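Local coordinates for protein geobacter metallireducens SMUG1 (Geobacter metallireducens, PDB 5H9I) that belongs to the uracil DNA glycosylase superfamily as a SMUG1 homologue, with a four-stranded parallel sheet flanked by helices and a pocket that holds xanthine, at residues Asp12-Asp17 with Ala168-Ala173. Residues are numbered along the deposited sequence; the frame is centred on the assembly and turned at random.
Sequences DALAAD and AACDLA
Leu14 meets Ala169 and Ala173, and Asp17 meets Ala169, where two helices run antiparallel; the axes of the two segments approach to 9.6 Å with 172° between their directions, and the CA atoms of Leu14 and Ala173, like those of Asp17 and Ala169, lie 6.1 Å from each other. Ala169 and Ala173, one turn apart, present their small methyl groups to helix 7-19, and Leu14 illustrates how one branched side chain can pack against two such alanines with one branch each. Its bond from CA to CB runs along the flank of the partner helix, and with CG anti to the backbone N (chi1 177°) the forked end is carried closer to it. CD2 rests on the methyl of Ala173, 3.9 Å from its CB, while CD1 lies near the backbone of Ala169, 3.7 Å from its carbonyl O, and brushes the SG of Cys170 more loosely.

In the fold this pairing sets the N-terminal helix 7-19 against the long helix 160-181, which leads into strand 185-189 of the parallel sheet in the alpha/beta fold of the superfamily. Leu14 also touches Pro142, and Cys170 packs on Tyr140 and Cys141, so the loop following strand 135-139 borders the same interface. A salt bridge from Asp12 to Arg38 fastens helix 7-19 to helix 38-48 as well.

One turn further along, Asp17 brings polarity to the seam. Its CB sits 3.8 Å from the CB of Ala169, and the Asp17 side chain crosses that of Leu172 at about a right angle, OD2 of Asp17 coming 4.0 Å from CD2 of Leu172. No direct hydrogen bond joins the two segments; instead a water donates to Asp17 OD2 at 2.8 Å and to the carbonyl O of Ala169 at 3.0 Å. That oxygen, already accepting the helical bond from Ala173 N, thus gains a second donor.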
ATOM      1  N   ASP A  12      -8.567   3.104  10.541  1.00 17.12           N
ATOM      2  CA  ASP A  12      -8.611   4.024  11.689  1.00 19.19           C
ATOM      3  C   ASP A  12      -7.954   3.391  12.918  1.00 27.02           C
ATOM      4  O   ASP A  12      -7.250   4.054  13.604  1.00 23.54           O
ATOM      5  CB  ASP A  12     -10.030   4.511  11.951  1.00 24.22           C
ATOM      6  CG  ASP A  12     -10.519   5.565  10.899  1.00 23.70           C
ATOM      7  OD1 ASP A  12      -9.733   6.217  10.220  1.00 33.47           O
ATOM      8  OD2 ASP A  12     -11.687   5.736  10.773  1.00 32.18           O
ATOM      9  N   ALA A  13      -8.161   2.103  13.107  1.00 19.58           N
ATOM     10  CA  ALA A  13      -7.570   1.341  14.265  1.00 17.91           C
ATOM     11  C   ALA A  13      -6.069   1.303  14.063  1.00 20.88           C
ATOM     12  O   ALA A  13      -5.279   1.502  14.987  1.00 21.06           O
ATOM     13  CB  ALA A  13      -8.109  -0.003  14.354  1.00 17.34           C
ATOM     14  N   LEU A  14      -5.610   0.988  12.851  1.00 17.92           N
ATOM     15  CA  LEU A  14      -4.190   1.045  12.549  1.00 18.10           C
ATOM     16  C   LEU A  14      -3.573   2.420  12.863  1.00 22.08           C
ATOM     17  O   LEU A  14      -2.533   2.537  13.412  1.00 19.94           O
ATOM     18  CB  LEU A  14      -3.928   0.591  11.128  1.00 14.90           C
ATOM     19  CG  LEU A  14      -2.470   0.651  10.622  1.00 15.33           C
ATOM     20  CD1 LEU A  14      -1.537  -0.191  11.532  1.00 16.98           C
ATOM     21  CD2 LEU A  14      -2.410   0.192   9.146  1.00 15.23           C
ATOM     22  N   ALA A  15      -4.192   3.497  12.380  1.00 19.20           N
ATOM     23  CA  ALA A  15      -3.652   4.865  12.656  1.00 20.19           C
ATOM     24  C   ALA A  15      -3.522   5.142  14.158  1.00 25.22           C
ATOM     25  O   ALA A  15      -2.502   5.656  14.577  1.00 24.34           O
ATOM     26  CB  ALA A  15      -4.558   5.938  11.990  1.00 25.12           C
ATOM     27  N   ALA A  16      -4.467   4.686  14.898  1.00 20.34           N
ATOM     28  CA  ALA A  16      -4.425   4.822  16.384  1.00 26.26           C
ATOM     29  C   ALA A  16      -3.260   4.041  16.988  1.00 29.56           C
ATOM     30  O   ALA A  16      -2.529   4.494  17.951  1.00 26.51           O
ATOM     31  CB  ALA A  16      -5.693   4.368  17.013  1.00 25.27           C
ATOM     32  N   ASP A  17      -3.091   2.815  16.540  1.00 22.71           N
ATOM     33  CA  ASP A  17      -2.006   2.000  17.000  1.00 21.84           C
ATOM     34  C   ASP A  17      -0.684   2.656  16.649  1.00 23.97           C
ATOM     35  O   ASP A  17       0.260   2.672  17.462  1.00 25.64           O
ATOM     36  CB  ASP A  17      -2.066   0.610  16.380  1.00 19.48           C
ATOM     37  CG  ASP A  17      -3.104  -0.221  16.945  1.00 25.57           C
ATOM     38  OD1 ASP A  17      -3.481   0.102  18.090  1.00 26.77           O
ATOM     39  OD2 ASP A  17      -3.525  -1.259  16.395  1.00 22.09           O
ATOM     40  N   ALA A 168       3.978  -5.297  14.723  1.00 18.95           N
ATOM     41  CA  ALA A 168       2.854  -5.844  15.448  1.00 16.07           C
ATOM     42  C   ALA A 168       1.542  -5.166  15.048  1.00 15.62           C
ATOM     43  O   ALA A 168       0.561  -5.900  14.810  1.00 18.41           O
ATOM     44  CB  ALA A 168       2.981  -5.688  16.941  1.00 22.42           C
ATOM     45  N   ALA A 169       1.572  -3.845  14.921  1.00 19.38           N
ATOM     46  CA  ALA A 169       0.378  -3.076  14.564  1.00 16.36           C
ATOM     47  C   ALA A 169      -0.057  -3.412  13.055  1.00 14.49           C
ATOM     48  O   ALA A 169      -1.227  -3.627  12.795  1.00 15.76           O
ATOM     49  CB  ALA A 169       0.599  -1.609  14.712  1.00 18.11           C
ATOM     50  N   CYS A 170       0.949  -3.389  12.166  1.00 15.57           N
ATOM     51  CA  CYS A 170       0.699  -3.695  10.761  1.00 14.41           C
ATOM     52  C   CYS A 170       0.240  -5.108  10.524  1.00 15.42           C
ATOM     53  O   CYS A 170      -0.680  -5.412   9.723  1.00 16.39           O
ATOM     54  CB  CYS A 170       1.923  -3.337   9.923  1.00 16.26           C
ATOM     55  SG  CYS A 170       2.305  -1.565   9.907  1.00 20.17           S
ATOM     56  N   ASP A 171       0.816  -6.072  11.282  1.00 15.63           N
ATOM     57  CA  ASP A 171       0.332  -7.475  11.168  1.00 14.87           C
ATOM     58  C   ASP A 171      -1.149  -7.645  11.579  1.00 13.08           C
ATOM     59  O   ASP A 171      -1.895  -8.368  10.945  1.00 14.61           O
ATOM     60  CB  ASP A 171       1.191  -8.399  12.111  1.00 16.56           C
ATOM     61  CG  ASP A 171       2.604  -8.665  11.649  1.00 20.24           C
ATOM     62  OD1 ASP A 171       3.040  -8.253  10.549  1.00 18.38           O
ATOM     63  OD2 ASP A 171       3.381  -9.233  12.548  1.00 20.51           O
ATOM     64  N   LEU A 172      -1.485  -6.948  12.675  1.00 15.73           N
ATOM     65  CA  LEU A 172      -2.856  -7.011  13.142  1.00 15.57           C
ATOM     66  C   LEU A 172      -3.860  -6.420  12.069  1.00 14.92           C
ATOM     67  O   LEU A 172      -4.876  -7.040  11.766  1.00 15.82           O
ATOM     68  CB  LEU A 172      -3.026  -6.235  14.443  1.00 16.12           C
ATOM     69  CG  LEU A 172      -4.467  -5.966  14.949  1.00 17.33           C
ATOM     70  CD1 LEU A 172      -5.187  -7.285  15.150  1.00 18.66           C
ATOM     71  CD2 LEU A 172      -4.376  -5.134  16.208  1.00 21.60           C
ATOM     72  N   ALA A 173      -3.427  -5.293  11.473  1.00 13.54           N
ATOM     73  CA  ALA A 173      -4.303  -4.671  10.453  1.00 13.58           C
ATOM     74  C   ALA A 173      -4.423  -5.629   9.263  1.00 14.42           C
ATOM     75  O   ALA A 173      -5.454  -5.719   8.625  1.00 14.00           O
ATOM     76  CB  ALA A 173      -3.759  -3.321  10.028  1.00 13.32           C
TER
HETATM   77  O   HOH W   1      -3.669  -2.173  13.751  1.00 17.10           O